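Ribose ABC transporter, substrate binding protein (Conexibacter woesei, PDB 4KQ9) probably binds a sugar, perhaps ribose, outside the membrane and delivers it to an ABC transporter. Local coordinates at residues A[34-39]-A[254-259]; A[90-95]-A[103-108]; A[19-24]-A[245-250]; A[12-17]-A[68-73]. The protein carries 1 engineered substitution. All blocks are in the same frame, centred on the assembly; numbering follows the deposited sequence.

Contact 1: residues A[34-39]-A[254-259]; sequences TVRRLD and AIDVMA
Arg36 and Ala259 bring the two backbones nearest, CA to CA 6.9 Å, where the chain leaving helix 20-35 runs past the flank of helix 247-264. Next to it, Arg37 turns to positive phi and ends the helix in a Schellman motif, with its N bonded back to Thr34 O, so the chain can swing into strand 39-45. The side chain of Arg36 is folded rather than extended: bends at chi2 (-51°) and chi3 bring the guanidinium over helix 247-264. The methyl of Ala259 sits against the middle of one guanidinium face, its CB 3.6 Å from Arg36 CZ. At the edge, Arg36 NH1 makes a salt bridge to Asp256 OD1 at 2.9 Å, with an N-H...O angle of 156°. That oxygen lies almost in the guanidinium plane, yet it is approached from above its own carboxylate, the two planes being 46° apart. OD1 is also held by Gln32 NE2, while Arg36 NH2 pairs with Asp260 and Glu263. In the lobe that holds the six-stranded parallel sheet, these two helices pack side by side on one face, although over 200 residues of chain separate them. Towards the sheet the contact turns apolar. Leu38 and Ile255 lie alongside each other, pointing opposite ways, Leu38 CD1 touching Ile255 CG2 at 3.7 Å, and Ile255 goes on to rest on Ile68 of strand 66-69.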
loop_
_atom_site.group_PDB
_atom_site.type_symbol
_atom_site.label_atom_id
_atom_site.label_comp_id
_atom_site.label_asym_id
_atom_site.label_seq_id
_atom_site.Cartn_x
_atom_site.Cartn_y
_atom_site.Cartn_z
ATOM N N THR A 34 12.832 19.581 1.251
ATOM C CA THR A 34 14.066 20.301 1.379
ATOM C C THR A 34 14.646 20.625 0.029
ATOM O O THR A 34 15.073 21.753 -0.180
ATOM C CB THR A 34 15.061 19.461 2.222
ATOM O OG1 THR A 34 14.518 19.374 3.556
ATOM C CG2 THR A 34 16.470 20.034 2.183
ATOM N N VAL A 35 14.643 19.649 -0.878
ATOM C CA VAL A 35 15.175 19.853 -2.188
ATOM C C VAL A 35 14.435 20.928 -2.969
ATOM O O VAL A 35 15.036 21.735 -3.678
ATOM C CB VAL A 35 15.103 18.534 -2.973
ATOM C CG1 VAL A 35 15.412 18.788 -4.429
ATOM C CG2 VAL A 35 16.103 17.524 -2.374
ATOM N N ARG A 36 13.125 20.916 -2.855
ATOM C CA ARG A 36 12.282 21.885 -3.567
ATOM C C ARG A 36 12.165 23.220 -2.786
ATOM O O ARG A 36 11.465 24.141 -3.220
ATOM C CB ARG A 36 10.889 21.292 -3.757
ATOM C CG ARG A 36 10.808 20.047 -4.629
ATOM C CD ARG A 36 11.508 20.253 -5.956
ATOM N NE ARG A 36 10.812 21.246 -6.783
ATOM C CZ ARG A 36 9.887 20.955 -7.710
ATOM N NH1 ARG A 36 9.499 19.707 -7.926
ATOM N NH2 ARG A 36 9.352 21.919 -8.450
ATOM N N ARG A 37 12.765 23.272 -1.612
ATOM C CA ARG A 37 12.801 24.450 -0.747
ATOM C C ARG A 37 11.470 24.953 -0.234
ATOM O O ARG A 37 11.272 26.151 -0.083
ATOM C CB ARG A 37 13.600 25.574 -1.411
ATOM C CG ARG A 37 15.065 25.198 -1.523
ATOM C CD ARG A 37 15.989 26.377 -1.782
ATOM N NE ARG A 37 15.916 26.750 -3.176
ATOM C CZ ARG A 37 15.659 27.970 -3.641
ATOM N NH1 ARG A 37 15.605 28.141 -4.957
ATOM N NH2 ARG A 37 15.486 29.025 -2.832
ATOM N N LEU A 38 10.584 24.024 0.098
ATOM C CA LEU A 38 9.314 24.338 0.675
ATOM C C LEU A 38 9.412 24.592 2.178
ATOM O O LEU A 38 10.269 24.042 2.840
ATOM C CB LEU A 38 8.346 23.146 0.514
ATOM C CG LEU A 38 8.026 22.698 -0.896
ATOM C CD1 LEU A 38 7.276 21.365 -0.833
ATOM C CD2 LEU A 38 7.142 23.753 -1.524
ATOM N N ASP A 39 8.508 25.412 2.701
ATOM C CA ASP A 39 8.234 25.438 4.133
ATOM C C ASP A 39 7.235 24.330 4.452
ATOM O O ASP A 39 6.020 24.462 4.210
ATOM C CB ASP A 39 7.703 26.806 4.605
ATOM C CG ASP A 39 7.419 26.824 6.101
ATOM O OD1 ASP A 39 8.074 26.070 6.849
ATOM O OD2 ASP A 39 6.523 27.566 6.537
ATOM N N ALA A 254 4.659 12.870 -4.146
ATOM C CA ALA A 254 3.621 13.799 -3.722
ATOM C C ALA A 254 4.151 15.227 -3.567
ATOM O O ALA A 254 3.490 16.196 -4.011
ATOM C CB ALA A 254 2.961 13.346 -2.420
ATOM N N ILE A 255 5.336 15.356 -3.002
ATOM C CA ILE A 255 5.966 16.668 -2.849
ATOM C C ILE A 255 6.288 17.260 -4.237
ATOM O O ILE A 255 6.045 18.374 -4.456
ATOM C CB ILE A 255 7.254 16.650 -1.983
ATOM C CG1 ILE A 255 6.951 16.471 -0.510
ATOM C CG2 ILE A 255 8.055 17.947 -2.114
ATOM C CD1 ILE A 255 5.966 17.467 0.023
ATOM N N ASP A 256 6.888 16.489 -5.111
ATOM C CA ASP A 256 7.184 16.955 -6.444
ATOM C C ASP A 256 5.921 17.412 -7.220
ATOM O O ASP A 256 5.949 18.384 -7.859
ATOM C CB ASP A 256 7.973 15.965 -7.228
ATOM C CG ASP A 256 9.482 16.093 -6.995
ATOM O OD1 ASP A 256 9.985 17.161 -6.576
ATOM O OD2 ASP A 256 10.124 15.101 -7.218
ATOM N N VAL A 257 4.853 16.652 -7.125
ATOM C CA VAL A 257 3.594 17.042 -7.706
ATOM C C VAL A 257 3.110 18.395 -7.157
ATOM O O VAL A 257 2.815 19.289 -7.870
ATOM C CB VAL A 257 2.556 15.937 -7.532
ATOM C CG1 VAL A 257 1.229 16.398 -8.031
ATOM C CG2 VAL A 257 3.005 14.722 -8.307
HETATM N N MSE A 258 3.054 18.508 -5.870
HETATM C CA MSE A 258 2.652 19.744 -5.267
HETATM C C MSE A 258 3.584 20.863 -5.611
HETATM O O MSE A 258 3.107 21.938 -5.993
HETATM C CB MSE A 258 2.571 19.610 -3.755
HETATM C CG MSE A 258 2.168 20.892 -3.037
HETATM SE SE MSE A 258 0.255 21.275 -3.409
HETATM C CE MSE A 258 -0.524 19.991 -2.208
ATOM N N ALA A 259 4.894 20.677 -5.503
ATOM C CA ALA A 259 5.806 21.801 -5.828
ATOM C C ALA A 259 5.743 22.227 -7.315
ATOM O O ALA A 259 5.741 23.436 -7.620
ATOM C CB ALA A 259 7.220 21.515 -5.392
#

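Contact 2: residues A[90-95]-A[103-108]; sequences PVILLA and GQLSFV
Leu93 drops into the notch between Gln104 and Phe107: its CD1 lies 3.8 Å from Gln104 CG, and its CB 3.9 Å from Phe107 CD1. The Gln104 chain bends at chi2 and crosses Leu93 at about a right angle, with CG and CD against its CD1. Phe107, its CG anti to the backbone N (chi1 173°), turns its edge to Leu93 O and the carbonyl carbon of Ala95. A serine in place of Phe107 would probably open a gap beside Leu93 and Ala95 and leave Arg271 without its cation-pi partner. On the other side of the sheet Val108 is the bump, fitted between two residues of strand 91-94, with CG2 3.9 Å from Ile92 CG2 and CG1 3.8 Å from Leu94 CD1. Leu105 CD2 closes on Ile92 CG1 from the far end. The strands run parallel, held by bonds such as Val108 N to Leu93 O (2.8 Å), and a short link with no helix joins them. Ser106 N is buried without a partner. Backbone bonds to Leu67 and Val69 tie strand 91-94 to strand 66-69, and Phe107 pairs with Arg270 on the opposite flank; helix 247-264 lies over Ile92, Leu94 and Leu105, while helix 78-86 packs on Val91.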
loop_
_atom_site.group_PDB
_atom_site.type_symbol
_atom_site.label_atom_id
_atom_site.label_comp_id
_atom_site.label_asym_id
_atom_site.label_seq_id
_atom_site.Cartn_x
_atom_site.Cartn_y
_atom_site.Cartn_z
ATOM N N PRO A 90 -5.227 23.626 -2.430
ATOM C CA PRO A 90 -5.035 22.449 -3.305
ATOM C C PRO A 90 -4.715 21.246 -2.396
ATOM O O PRO A 90 -3.858 21.387 -1.514
ATOM C CB PRO A 90 -3.792 22.775 -4.091
ATOM C CG PRO A 90 -3.356 24.155 -3.676
ATOM C CD PRO A 90 -4.125 24.575 -2.478
ATOM N N VAL A 91 -5.405 20.123 -2.604
ATOM C CA VAL A 91 -5.233 18.934 -1.772
ATOM C C VAL A 91 -4.746 17.743 -2.596
ATOM O O VAL A 91 -5.304 17.458 -3.629
ATOM C CB VAL A 91 -6.559 18.523 -1.177
ATOM C CG1 VAL A 91 -6.452 17.225 -0.399
ATOM C CG2 VAL A 91 -7.098 19.644 -0.289
ATOM N N ILE A 92 -3.772 17.002 -2.093
ATOM C CA ILE A 92 -3.349 15.775 -2.746
ATOM C C ILE A 92 -3.639 14.671 -1.731
ATOM O O ILE A 92 -3.203 14.765 -0.602
ATOM C CB ILE A 92 -1.851 15.778 -3.128
ATOM C CG1 ILE A 92 -1.594 16.808 -4.251
ATOM C CG2 ILE A 92 -1.409 14.368 -3.582
ATOM C CD1 ILE A 92 -0.108 16.960 -4.572
ATOM N N LEU A 93 -4.331 13.639 -2.156
ATOM C CA LEU A 93 -4.458 12.454 -1.376
ATOM C C LEU A 93 -3.245 11.554 -1.611
ATOM O O LEU A 93 -2.737 11.436 -2.746
ATOM C CB LEU A 93 -5.736 11.697 -1.739
ATOM C CG LEU A 93 -6.941 12.588 -1.553
ATOM C CD1 LEU A 93 -8.109 11.945 -2.257
ATOM C CD2 LEU A 93 -7.139 12.842 -0.056
ATOM N N LEU A 94 -2.811 10.875 -0.555
ATOM C CA LEU A 94 -1.529 10.171 -0.610
ATOM C C LEU A 94 -1.662 8.794 0.033
ATOM O O LEU A 94 -2.099 8.699 1.178
ATOM C CB LEU A 94 -0.450 11.033 0.061
ATOM C CG LEU A 94 0.941 10.434 0.064
ATOM C CD1 LEU A 94 1.426 10.027 -1.292
ATOM C CD2 LEU A 94 1.992 11.325 0.678
ATOM N N ALA A 95 -1.296 7.763 -0.727
ATOM C CA ALA A 95 -1.341 6.295 -0.409
ATOM C C ALA A 95 -2.731 5.640 -0.392
ATOM O O ALA A 95 -2.923 4.487 -0.846
ATOM C CB ALA A 95 -0.569 5.972 0.855
ATOM N N GLY A 103 -12.820 16.864 -5.523
ATOM C CA GLY A 103 -12.123 18.011 -6.135
ATOM C C GLY A 103 -10.651 18.165 -5.725
ATOM O O GLY A 103 -9.996 19.233 -5.920
ATOM N N GLN A 104 -10.095 17.095 -5.184
ATOM C CA GLN A 104 -8.654 17.037 -4.976
ATOM C C GLN A 104 -7.912 17.277 -6.272
ATOM O O GLN A 104 -8.366 16.898 -7.388
ATOM C CB GLN A 104 -8.240 15.729 -4.299
ATOM C CG GLN A 104 -8.267 14.465 -5.145
ATOM C CD GLN A 104 -9.656 13.889 -5.254
ATOM O OE1 GLN A 104 -10.572 14.363 -4.579
ATOM N NE2 GLN A 104 -9.827 12.850 -6.087
ATOM N N LEU A 105 -6.763 17.875 -6.123
ATOM C CA LEU A 105 -5.787 18.019 -7.200
ATOM C C LEU A 105 -5.297 16.693 -7.770
ATOM O O LEU A 105 -5.201 16.546 -9.005
ATOM C CB LEU A 105 -4.599 18.834 -6.665
ATOM C CG LEU A 105 -3.567 19.347 -7.650
ATOM C CD1 LEU A 105 -4.156 20.512 -8.427
ATOM C CD2 LEU A 105 -2.267 19.727 -6.919
ATOM N N SER A 106 -4.964 15.734 -6.891
ATOM C CA SER A 106 -4.592 14.410 -7.311
ATOM C C SER A 106 -4.677 13.393 -6.149
ATOM O O SER A 106 -4.773 13.764 -4.965
ATOM C CB SER A 106 -3.160 14.432 -7.881
ATOM O OG SER A 106 -2.864 13.225 -8.540
ATOM N N PHE A 107 -4.625 12.118 -6.532
ATOM C CA PHE A 107 -4.493 10.964 -5.653
ATOM C C PHE A 107 -3.249 10.207 -6.105
ATOM O O PHE A 107 -3.183 9.691 -7.188
ATOM C CB PHE A 107 -5.743 10.129 -5.713
ATOM C CG PHE A 107 -5.650 8.821 -4.984
ATOM C CD1 PHE A 107 -4.767 8.616 -3.938
ATOM C CD2 PHE A 107 -6.488 7.795 -5.346
ATOM C CE1 PHE A 107 -4.668 7.373 -3.318
ATOM C CE2 PHE A 107 -6.422 6.566 -4.716
ATOM C CZ PHE A 107 -5.523 6.346 -3.686
ATOM N N VAL A 108 -2.214 10.288 -5.296
ATOM C CA VAL A 108 -0.914 9.693 -5.525
ATOM C C VAL A 108 -0.886 8.427 -4.661
ATOM O O VAL A 108 -1.055 8.500 -3.423
ATOM C CB VAL A 108 0.220 10.653 -5.102
ATOM C CG1 VAL A 108 1.578 9.999 -5.095
ATOM C CG2 VAL A 108 0.294 11.838 -6.027
HETATM O O HOH W 1 -7.423 20.492 -4.541
#

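Contact 3: residues A[19-24]-A[245-250]; sequences IPFFNR and QCAYEQ
Gln245 lays its CB 3.9 Å from Phe21 CE1, its extended side chain crossing that of Phe21 at about a right angle. Its amide turns elsewhere, NE2 to Ser110 and OE1 to a bound glycerol. Cys246 follows as the N-cap of helix 247-264 and is tied by a disulfide to Cys296 in the C-terminal helix. The Ala247 methyl packs between Phe21 and Arg24, one turn apart on helix 20-35: its CB sits 3.6 Å from Phe21 CD1 and 3.7 Å from Arg24 CB. Its N also donates to a water at 2.9 Å, which accepts from Arg24 NH2 as well, at 2.7 Å, while Arg24 NE bonds to Glu297. Here the first turns of two helices from distant parts of the chain meet in one lobe, as in the two-lobed type I periplasmic binding proteins. Phe21 gets there with its CG anti to the backbone N (chi1 176°), and the edge of its ring stands over the face of Phe22. An alanine at Phe21 is likely to open a gap beside Ala247 and Gln245 and leave Phe22 without that neighbour. Further on, Tyr248 CA packs 3.6 Å from Arg24 O, its side chain touching Glu27 and Ala31. Gln250 NE2 comes to the edge of the Phe21 ring while donating to Gln245 O at 3.0 Å, nearly straight at 170°.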
loop_
_atom_site.group_PDB
_atom_site.type_symbol
_atom_site.label_atom_id
_atom_site.label_comp_id
_atom_site.label_asym_id
_atom_site.label_seq_id
_atom_site.Cartn_x
_atom_site.Cartn_y
_atom_site.Cartn_z
ATOM N N ILE A 19 3.436 3.538 12.910
ATOM C CA ILE A 19 3.264 2.684 11.697
ATOM C C ILE A 19 4.418 2.908 10.733
ATOM O O ILE A 19 4.647 4.055 10.256
ATOM C CB ILE A 19 1.936 2.949 10.993
ATOM C CG1 ILE A 19 0.770 2.853 11.972
ATOM C CG2 ILE A 19 1.776 1.994 9.797
ATOM C CD1 ILE A 19 -0.441 3.638 11.539
ATOM N N PRO A 20 5.208 1.842 10.475
ATOM C CA PRO A 20 6.410 2.029 9.664
ATOM C C PRO A 20 6.120 2.646 8.283
ATOM O O PRO A 20 6.819 3.533 7.847
ATOM C CB PRO A 20 6.938 0.605 9.511
ATOM C CG PRO A 20 6.616 0.006 10.866
ATOM C CD PRO A 20 5.204 0.504 11.120
ATOM N N PHE A 21 5.068 2.178 7.637
ATOM C CA PHE A 21 4.786 2.589 6.245
ATOM C C PHE A 21 4.621 4.123 6.173
ATOM O O PHE A 21 5.243 4.765 5.377
ATOM C CB PHE A 21 3.545 1.864 5.795
ATOM C CG PHE A 21 3.071 2.259 4.419
ATOM C CD1 PHE A 21 3.741 1.792 3.281
ATOM C CD2 PHE A 21 1.975 3.091 4.266
ATOM C CE1 PHE A 21 3.280 2.144 2.005
ATOM C CE2 PHE A 21 1.517 3.435 2.991
ATOM C CZ PHE A 21 2.199 2.946 1.869
ATOM N N PHE A 22 3.803 4.689 7.048
ATOM C CA PHE A 22 3.553 6.161 7.079
ATOM C C PHE A 22 4.708 6.950 7.597
ATOM O O PHE A 22 5.018 8.036 7.074
ATOM C CB PHE A 22 2.249 6.494 7.798
ATOM C CG PHE A 22 1.050 5.893 7.131
ATOM C CD1 PHE A 22 0.518 6.467 5.993
ATOM C CD2 PHE A 22 0.487 4.721 7.614
ATOM C CE1 PHE A 22 -0.534 5.876 5.327
ATOM C CE2 PHE A 22 -0.574 4.116 6.953
ATOM C CZ PHE A 22 -1.113 4.717 5.825
ATOM N N ASN A 23 5.480 6.365 8.514
ATOM C CA ASN A 23 6.731 6.952 8.864
ATOM C C ASN A 23 7.628 7.100 7.646
ATOM O O ASN A 23 8.249 8.129 7.493
ATOM C CB ASN A 23 7.433 6.186 10.020
ATOM C CG ASN A 23 6.790 6.469 11.371
ATOM O OD1 ASN A 23 6.254 7.530 11.594
ATOM N ND2 ASN A 23 6.818 5.492 12.270
ATOM N N ARG A 24 7.681 6.102 6.755
ATOM C CA ARG A 24 8.585 6.147 5.624
ATOM C C ARG A 24 8.094 7.144 4.574
ATOM O O ARG A 24 8.890 7.769 3.881
ATOM C CB ARG A 24 8.777 4.754 4.965
ATOM C CG ARG A 24 9.945 3.924 5.556
ATOM C CD ARG A 24 10.389 2.739 4.669
ATOM N NE ARG A 24 9.269 1.936 4.109
ATOM C CZ ARG A 24 8.523 1.046 4.781
ATOM N NH1 ARG A 24 8.760 0.808 6.076
ATOM N NH2 ARG A 24 7.542 0.377 4.164
ATOM N N GLN A 245 5.178 -1.242 -1.739
ATOM C CA GLN A 245 4.442 -0.110 -2.255
ATOM C C GLN A 245 5.282 1.139 -2.235
ATOM O O GLN A 245 4.757 2.187 -2.457
ATOM C CB GLN A 245 3.243 0.110 -1.369
ATOM C CG GLN A 245 2.230 -1.004 -1.481
ATOM C CD GLN A 245 0.950 -0.621 -0.729
ATOM O OE1 GLN A 245 0.623 -1.222 0.288
ATOM N NE2 GLN A 245 0.275 0.414 -1.189
ATOM N N CYS A 246 6.586 1.034 -1.938
ATOM C CA CYS A 246 7.548 2.130 -2.155
ATOM C C CYS A 246 7.175 3.417 -1.419
ATOM O O CYS A 246 7.016 4.479 -2.027
ATOM C CB CYS A 246 7.650 2.390 -3.635
ATOM S SG CYS A 246 8.358 0.974 -4.536
ATOM N N ALA A 247 6.987 3.282 -0.121
ATOM C CA ALA A 247 6.494 4.367 0.740
ATOM C C ALA A 247 7.351 5.597 0.620
ATOM O O ALA A 247 6.855 6.740 0.527
ATOM C CB ALA A 247 6.484 3.900 2.160
ATOM N N TYR A 248 8.657 5.396 0.632
ATOM C CA TYR A 248 9.589 6.519 0.539
ATOM C C TYR A 248 9.424 7.323 -0.759
ATOM O O TYR A 248 9.398 8.579 -0.746
ATOM C CB TYR A 248 11.040 6.010 0.653
ATOM C CG TYR A 248 12.039 7.158 0.837
ATOM C CD1 TYR A 248 12.324 7.657 2.085
ATOM C CD2 TYR A 248 12.702 7.699 -0.251
ATOM C CE1 TYR A 248 13.251 8.706 2.253
ATOM C CE2 TYR A 248 13.616 8.723 -0.095
ATOM C CZ TYR A 248 13.861 9.219 1.157
ATOM O OH TYR A 248 14.773 10.218 1.288
ATOM N N GLU A 249 9.335 6.616 -1.886
ATOM C CA GLU A 249 9.085 7.242 -3.149
ATOM C C GLU A 249 7.736 7.942 -3.235
ATOM O O GLU A 249 7.629 8.987 -3.913
ATOM C CB GLU A 249 9.201 6.203 -4.239
ATOM C CG GLU A 249 9.455 6.786 -5.610
ATOM C CD GLU A 249 10.022 5.788 -6.658
ATOM O OE1 GLU A 249 10.265 4.551 -6.408
ATOM O OE2 GLU A 249 10.285 6.304 -7.777
ATOM N N GLN A 250 6.689 7.354 -2.641
ATOM C CA GLN A 250 5.420 7.979 -2.642
ATOM C C GLN A 250 5.530 9.418 -2.084
ATOM O O GLN A 250 4.909 10.367 -2.614
ATOM C CB GLN A 250 4.391 7.195 -1.839
ATOM C CG GLN A 250 4.014 5.862 -2.477
ATOM C CD GLN A 250 2.640 5.373 -2.036
ATOM O OE1 GLN A 250 1.721 6.157 -1.915
ATOM N NE2 GLN A 250 2.502 4.103 -1.807
HETATM O O HOH W 2 7.171 0.831 1.497
#

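Contact 4: residues A[12-17]-A[68-73]; sequences YSTFGA and IVSPID
Tyr12 and Ser70 meet through their hydroxyls, Tyr12 OH to Ser70 OG at 2.5 Å, a very short hydrogen bond in which either could be the donor. Ser70 OG has a second partner in Leu94 O, so this buried oxygen links strand 9-15, the residue just past strand 66-69 and the end of strand 91-94. The Tyr12 ring is turned edge-on to it and to Ile68 O, while Thr14 CB covers one of its faces. Two backbone bonds set the parallel register: Ser13 N gives to Ile68 O (2.9 Å) and Ser70 N to Ser13 O (3.0 Å). Ile68 O is used twice, since Tyr12 CA approaches it at 3.3 Å in a CA-H...O contact. Gln52 serves three further polar atoms, its NE2 reaching Ser13 OG and Ser70 O and its OE1 accepting from Ile72 N. Thr14 OG1 is buried with no partner in the model. At the end of strand 9-15, Phe15 CG is squeezed between the backbone N and the carbonyl carbon (chi1 61°), which sets the ring beside 70-72. Ile72 CB lies over its face in a CH-pi contact, 3.9 Å from the Phe15 ring centroid and 17° off the normal, and Ser70 O comes to its edge. Both strands lie inside a Rossmann-like parallel sheet: strand 39-45 flanks strand 9-15, helix 49-61 packs on Ser13 and Val69, and helix 20-35 covers Tyr12 and Thr14 from the other face.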
loop_
_atom_site.group_PDB
_atom_site.type_symbol
_atom_site.label_atom_id
_atom_site.label_comp_id
_atom_site.label_asym_id
_atom_site.label_seq_id
_atom_site.Cartn_x
_atom_site.Cartn_y
_atom_site.Cartn_z
ATOM N N TYR A 12 1.568 18.114 5.400
ATOM C CA TYR A 12 1.137 16.712 5.335
ATOM C C TYR A 12 0.509 16.216 6.628
ATOM O O TYR A 12 1.233 16.039 7.634
ATOM C CB TYR A 12 2.343 15.830 5.019
ATOM C CG TYR A 12 2.081 14.358 4.885
ATOM C CD1 TYR A 12 0.893 13.870 4.363
ATOM C CD2 TYR A 12 3.080 13.455 5.153
ATOM C CE1 TYR A 12 0.690 12.515 4.186
ATOM C CE2 TYR A 12 2.877 12.103 5.007
ATOM C CZ TYR A 12 1.688 11.659 4.501
ATOM O OH TYR A 12 1.494 10.351 4.379
ATOM N N SER A 13 -0.790 15.908 6.543
ATOM C CA SER A 13 -1.570 15.278 7.552
ATOM C C SER A 13 -1.592 13.776 7.397
ATOM O O SER A 13 -2.183 13.238 6.424
ATOM C CB SER A 13 -3.008 15.779 7.531
ATOM O OG SER A 13 -3.857 14.798 8.130
ATOM N N THR A 14 -0.912 13.115 8.356
ATOM C CA THR A 14 -0.888 11.671 8.428
ATOM C C THR A 14 -1.319 11.207 9.847
ATOM O O THR A 14 -1.901 12.003 10.648
ATOM C CB THR A 14 0.446 11.118 7.900
ATOM O OG1 THR A 14 0.351 9.690 7.729
ATOM C CG2 THR A 14 1.636 11.481 8.771
ATOM N N PHE A 15 -1.156 9.914 10.103
ATOM C CA PHE A 15 -1.580 9.318 11.365
ATOM C C PHE A 15 -0.594 8.198 11.714
ATOM O O PHE A 15 0.269 7.817 10.888
ATOM C CB PHE A 15 -3.027 8.817 11.275
ATOM C CG PHE A 15 -3.237 7.758 10.234
ATOM C CD1 PHE A 15 -3.077 6.399 10.552
ATOM C CD2 PHE A 15 -3.559 8.111 8.920
ATOM C CE1 PHE A 15 -3.263 5.428 9.598
ATOM C CE2 PHE A 15 -3.722 7.128 7.959
ATOM C CZ PHE A 15 -3.581 5.801 8.300
ATOM N N GLY A 16 -0.683 7.719 12.955
ATOM C CA GLY A 16 0.116 6.576 13.394
ATOM C C GLY A 16 1.610 6.829 13.499
ATOM O O GLY A 16 2.399 6.430 12.606
ATOM N N ALA A 17 2.009 7.439 14.625
ATOM C CA ALA A 17 3.430 7.585 14.985
ATOM C C ALA A 17 4.144 6.239 14.954
ATOM O O ALA A 17 5.308 6.151 14.692
ATOM C CB ALA A 17 3.560 8.227 16.379
ATOM N N ILE A 68 -1.373 17.931 1.792
ATOM C CA ILE A 68 -1.301 16.523 1.418
ATOM C C ILE A 68 -1.920 15.713 2.591
ATOM O O ILE A 68 -1.670 16.026 3.749
ATOM C CB ILE A 68 0.145 16.128 1.146
ATOM C CG1 ILE A 68 0.781 17.124 0.160
ATOM C CG2 ILE A 68 0.262 14.637 0.764
ATOM C CD1 ILE A 68 2.240 16.894 -0.067
ATOM N N VAL A 69 -2.751 14.721 2.280
ATOM C CA VAL A 69 -3.440 13.946 3.279
ATOM C C VAL A 69 -3.336 12.477 2.972
ATOM O O VAL A 69 -3.747 12.052 1.906
ATOM C CB VAL A 69 -4.949 14.254 3.333
ATOM C CG1 VAL A 69 -5.574 13.503 4.489
ATOM C CG2 VAL A 69 -5.223 15.756 3.469
ATOM N N SER A 70 -2.821 11.693 3.922
ATOM C CA SER A 70 -3.070 10.216 3.940
ATOM C C SER A 70 -4.242 9.945 4.913
ATOM O O SER A 70 -4.069 10.088 6.131
ATOM C CB SER A 70 -1.843 9.438 4.383
ATOM O OG SER A 70 -0.725 9.684 3.524
ATOM N N PRO A 71 -5.432 9.609 4.398
ATOM C CA PRO A 71 -6.633 9.590 5.249
ATOM C C PRO A 71 -6.787 8.305 6.050
ATOM O O PRO A 71 -6.747 7.212 5.491
ATOM C CB PRO A 71 -7.776 9.701 4.257
ATOM C CG PRO A 71 -7.245 9.108 3.010
ATOM C CD PRO A 71 -5.763 9.291 3.001
ATOM N N ILE A 72 -6.926 8.454 7.363
ATOM C CA ILE A 72 -7.193 7.300 8.224
ATOM C C ILE A 72 -8.485 6.559 7.859
ATOM O O ILE A 72 -8.533 5.350 7.937
ATOM C CB ILE A 72 -7.219 7.655 9.725
ATOM C CG1 ILE A 72 -7.417 6.359 10.540
ATOM C CG2 ILE A 72 -8.329 8.642 10.061
ATOM C CD1 ILE A 72 -6.950 6.506 11.967
ATOM N N ASP A 73 -9.524 7.266 7.455
ATOM C CA ASP A 73 -10.746 6.604 6.994
ATOM C C ASP A 73 -11.261 7.322 5.774
ATOM O O ASP A 73 -11.512 8.525 5.823
ATOM C CB ASP A 73 -11.854 6.622 8.070
ATOM C CG ASP A 73 -13.214 6.148 7.521
ATOM O OD1 ASP A 73 -13.349 4.958 7.205
ATOM O OD2 ASP A 73 -14.146 6.956 7.357
#

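In the fold
All four contacts belong to one lobe. Contacts 2 and 4, about 12 Å apart between centres, are strand pairs of the same sheet, joined where Leu94 N meets Val69 O at 2.9 Å. Contacts 1 and 3 are the two ends of one helix pair, 20-35 against 247-264, with centres about 17 Å apart. Ile255 and Met258 of contact 1 press on Ile68 of contact 4, and Met258 also on Ile92 of contact 2, while Gln250 of contact 3 reaches Ala95 of contact 2. Contact 3, its centre about 8 Å from that of the chain, lies nearest the middle of the molecule. A glycerol, probably from crystallisation, binds there about 3 Å from the side chain of Gln245 (nearest atoms), consistent with a nearby ligand pocket.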